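Local structure of putative isomerase (Sinorhizobium meliloti, 2PPG) at residues 86-91 against 105-110. The protein is a putative isomerase that belongs by sequence to the mandelate racemase and muconate lactonizing enzyme family of the enolase superfamily. Sequence-based numbering, arbitrary orientation.
Sequences DLLADF and DDLYDL
Leu-110 lays one methyl, CD2, over a face of the Phe-91 ring, 4.2 Å from its centroid, a CH-pi contact. The methyl lies off-centre, toward the CB end of the ring: Leu-110 CD2 is 3.9 Å from both CG and CD2 of Phe-91. A flat aromatic face suits a methyl group, and the leucine chain crosses it at a slant. The first torsion of Phe-91 (chi1 -72°) sets CG anti to the carbonyl carbon and turns the ring beside the backbone N, with one face against Leu-110. The CB of Phe-91 itself points toward 105-110, and Leu-107 CD2 lies 3.8 Å from Phe-91 CB. Leu-107 thus reaches across with its tip, while its own CB receives Leu-88 CD2 at 4.1 Å. Helices 77-92 and 100-109 pack here in the N-terminal alpha+beta capping domain characteristic of enolase-superfamily proteins, whose helices pack against an antiparallel sheet; the TIM-barrel-like domain follows in the chain. Leu-88 and Leu-107 are buried and touch apolar groups on more than one helix, which a branched aliphatic chain can do: both also meet Leu-125, so helix 119-140 packs against both helices here. Asp-106 and Asp-109 form salt bridges away from this contact, sharing Arg-45 of a second subunit. Phe-91, only partly buried, also packs on Asn-34 of that subunit.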
ATOM      1  N   ASP A  86      23.269 -39.846  11.411  1.00 34.79           N
ATOM      2  CA  ASP A  86      22.247 -40.355  12.314  1.00 33.89           C
ATOM      3  C   ASP A  86      20.857 -40.340  11.678  1.00 34.69           C
ATOM      4  O   ASP A  86      20.044 -41.254  11.897  1.00 33.12           O
ATOM      5  CB  ASP A  86      22.240 -39.562  13.628  1.00 32.09           C
ATOM      6  CG  ASP A  86      21.247 -40.115  14.636  1.00 31.81           C
ATOM      7  OD1 ASP A  86      21.260 -41.338  14.891  1.00 35.21           O
ATOM      8  OD2 ASP A  86      20.438 -39.333  15.169  1.00 34.03           O
ATOM      9  N   LEU A  87      20.584 -39.310  10.884  1.00 30.22           N
ATOM     10  CA  LEU A  87      19.263 -39.161  10.293  1.00 27.00           C
ATOM     11  C   LEU A  87      19.229 -39.349   8.786  1.00 30.64           C
ATOM     12  O   LEU A  87      18.522 -40.228   8.290  1.00 32.81           O
ATOM     13  CB  LEU A  87      18.662 -37.806  10.665  1.00 25.07           C
ATOM     14  CG  LEU A  87      17.331 -37.482   9.996  1.00 24.55           C
ATOM     15  CD1 LEU A  87      16.208 -38.412  10.502  1.00 28.20           C
ATOM     16  CD2 LEU A  87      16.971 -36.021  10.189  1.00 23.27           C
ATOM     17  N   LEU A  88      19.989 -38.536   8.058  1.00 30.24           N
ATOM     18  CA  LEU A  88      19.779 -38.402   6.614  1.00 31.21           C
ATOM     19  C   LEU A  88      20.174 -39.607   5.779  1.00 32.40           C
ATOM     20  O   LEU A  88      19.470 -39.974   4.836  1.00 35.32           O
ATOM     21  CB  LEU A  88      20.484 -37.159   6.088  1.00 29.71           C
ATOM     22  CG  LEU A  88      19.991 -35.837   6.661  1.00 25.45           C
ATOM     23  CD1 LEU A  88      20.783 -34.723   6.025  1.00 31.48           C
ATOM     24  CD2 LEU A  88      18.508 -35.662   6.403  1.00 27.91           C
ATOM     25  N   ALA A  89      21.295 -40.221   6.129  1.00 32.68           N
ATOM     26  CA  ALA A  89      21.845 -41.328   5.359  1.00 32.09           C
ATOM     27  C   ALA A  89      20.807 -42.423   5.081  1.00 34.71           C
ATOM     28  O   ALA A  89      20.616 -42.824   3.932  1.00 36.61           O
ATOM     29  CB  ALA A  89      23.070 -41.902   6.063  1.00 26.60           C
ATOM     30  N   ASP A  90      20.129 -42.888   6.124  1.00 32.60           N
ATOM     31  CA  ASP A  90      19.193 -43.988   5.969  1.00 34.48           C
ATOM     32  C   ASP A  90      17.926 -43.625   5.203  1.00 35.13           C
ATOM     33  O   ASP A  90      17.169 -44.509   4.795  1.00 35.61           O
ATOM     34  CB  ASP A  90      18.875 -44.627   7.323  1.00 40.58           C
ATOM     35  CG  ASP A  90      20.053 -45.419   7.873  1.00 44.72           C
ATOM     36  OD1 ASP A  90      20.667 -46.172   7.089  1.00 48.07           O
ATOM     37  OD2 ASP A  90      20.380 -45.280   9.072  1.00 47.21           O
ATOM     38  N   PHE A  91      17.704 -42.333   4.982  1.00 34.74           N
ATOM     39  CA  PHE A  91      16.597 -41.904   4.131  1.00 30.75           C
ATOM     40  C   PHE A  91      17.046 -41.589   2.727  1.00 29.71           C
ATOM     41  O   PHE A  91      16.229 -41.290   1.864  1.00 30.20           O
ATOM     42  CB  PHE A  91      15.830 -40.741   4.763  1.00 31.65           C
ATOM     43  CG  PHE A  91      15.009 -41.165   5.931  1.00 33.43           C
ATOM     44  CD1 PHE A  91      13.822 -41.863   5.738  1.00 33.11           C
ATOM     45  CD2 PHE A  91      15.448 -40.925   7.229  1.00 33.95           C
ATOM     46  CE1 PHE A  91      13.069 -42.293   6.820  1.00 36.12           C
ATOM     47  CE2 PHE A  91      14.698 -41.341   8.320  1.00 35.50           C
ATOM     48  CZ  PHE A  91      13.510 -42.031   8.117  1.00 35.44           C
ATOM     49  N   ASP A 105      13.801 -32.392  -1.159  1.00 31.16           N
ATOM     50  CA  ASP A 105      12.515 -32.019  -0.583  1.00 30.66           C
ATOM     51  C   ASP A 105      12.026 -33.040   0.435  1.00 33.51           C
ATOM     52  O   ASP A 105      11.564 -32.667   1.503  1.00 32.52           O
ATOM     53  CB  ASP A 105      11.471 -31.828  -1.680  1.00 30.84           C
ATOM     54  CG  ASP A 105      11.694 -30.555  -2.488  1.00 32.36           C
ATOM     55  OD1 ASP A 105      12.270 -29.591  -1.940  1.00 30.71           O
ATOM     56  OD2 ASP A 105      11.295 -30.521  -3.674  1.00 31.11           O
ATOM     57  N   ASP A 106      12.124 -34.325   0.100  1.00 37.07           N
ATOM     58  CA  ASP A 106      11.748 -35.395   1.031  1.00 35.94           C
ATOM     59  C   ASP A 106      12.452 -35.259   2.369  1.00 33.88           C
ATOM     60  O   ASP A 106      11.816 -35.374   3.406  1.00 35.73           O
ATOM     61  CB  ASP A 106      12.041 -36.767   0.427  1.00 39.14           C
ATOM     62  CG  ASP A 106      11.028 -37.165  -0.644  1.00 42.55           C
ATOM     63  OD1 ASP A 106      10.047 -36.412  -0.847  1.00 42.02           O
ATOM     64  OD2 ASP A 106      11.214 -38.234  -1.281  1.00 41.79           O
ATOM     65  N   LEU A 107      13.757 -34.978   2.331  1.00 35.28           N
ATOM     66  CA  LEU A 107      14.599 -34.875   3.532  1.00 31.99           C
ATOM     67  C   LEU A 107      14.327 -33.586   4.291  1.00 29.64           C
ATOM     68  O   LEU A 107      14.428 -33.512   5.515  1.00 26.95           O
ATOM     69  CB  LEU A 107      16.080 -34.903   3.155  1.00 31.68           C
ATOM     70  CG  LEU A 107      16.730 -36.088   2.430  1.00 32.15           C
ATOM     71  CD1 LEU A 107      18.247 -35.830   2.214  1.00 27.12           C
ATOM     72  CD2 LEU A 107      16.485 -37.402   3.155  1.00 27.70           C
ATOM     73  N   TYR A 108      14.002 -32.556   3.542  1.00 28.70           N
ATOM     74  CA  TYR A 108      13.649 -31.291   4.137  1.00 29.98           C
ATOM     75  C   TYR A 108      12.284 -31.401   4.843  1.00 30.74           C
ATOM     76  O   TYR A 108      12.105 -30.922   5.960  1.00 32.44           O
ATOM     77  CB  TYR A 108      13.641 -30.251   3.040  1.00 25.16           C
ATOM     78  CG  TYR A 108      13.299 -28.876   3.492  1.00 25.00           C
ATOM     79  CD1 TYR A 108      14.296 -27.923   3.667  1.00 25.11           C
ATOM     80  CD2 TYR A 108      11.979 -28.500   3.686  1.00 22.46           C
ATOM     81  CE1 TYR A 108      13.986 -26.632   4.049  1.00 25.15           C
ATOM     82  CE2 TYR A 108      11.654 -27.210   4.059  1.00 25.31           C
ATOM     83  CZ  TYR A 108      12.666 -26.285   4.247  1.00 24.97           C
ATOM     84  OH  TYR A 108      12.359 -25.011   4.632  1.00 27.74           O
ATOM     85  N   ASP A 109      11.333 -32.069   4.199  1.00 31.76           N
ATOM     86  CA  ASP A 109      10.030 -32.318   4.806  1.00 32.37           C
ATOM     87  C   ASP A 109      10.119 -33.144   6.093  1.00 32.06           C
ATOM     88  O   ASP A 109       9.200 -33.121   6.908  1.00 32.09           O
ATOM     89  CB  ASP A 109       9.093 -33.002   3.811  1.00 33.69           C
ATOM     90  CG  ASP A 109       8.650 -32.073   2.686  1.00 35.94           C
ATOM     91  OD1 ASP A 109       8.795 -30.842   2.822  1.00 35.23           O
ATOM     92  OD2 ASP A 109       8.154 -32.580   1.656  1.00 38.26           O
ATOM     93  N   LEU A 110      11.224 -33.861   6.271  1.00 32.06           N
ATOM     94  CA  LEU A 110      11.440 -34.690   7.453  1.00 33.23           C
ATOM     95  C   LEU A 110      11.463 -33.899   8.779  1.00 37.86           C
ATOM     96  O   LEU A 110      11.084 -34.424   9.834  1.00 37.67           O
ATOM     97  CB  LEU A 110      12.735 -35.479   7.285  1.00 30.48           C
ATOM     98  CG  LEU A 110      12.722 -37.008   7.164  1.00 33.64           C
ATOM     99  CD1 LEU A 110      11.389 -37.621   6.683  1.00 31.70           C
ATOM    100  CD2 LEU A 110      13.878 -37.462   6.285  1.00 29.61           C
TER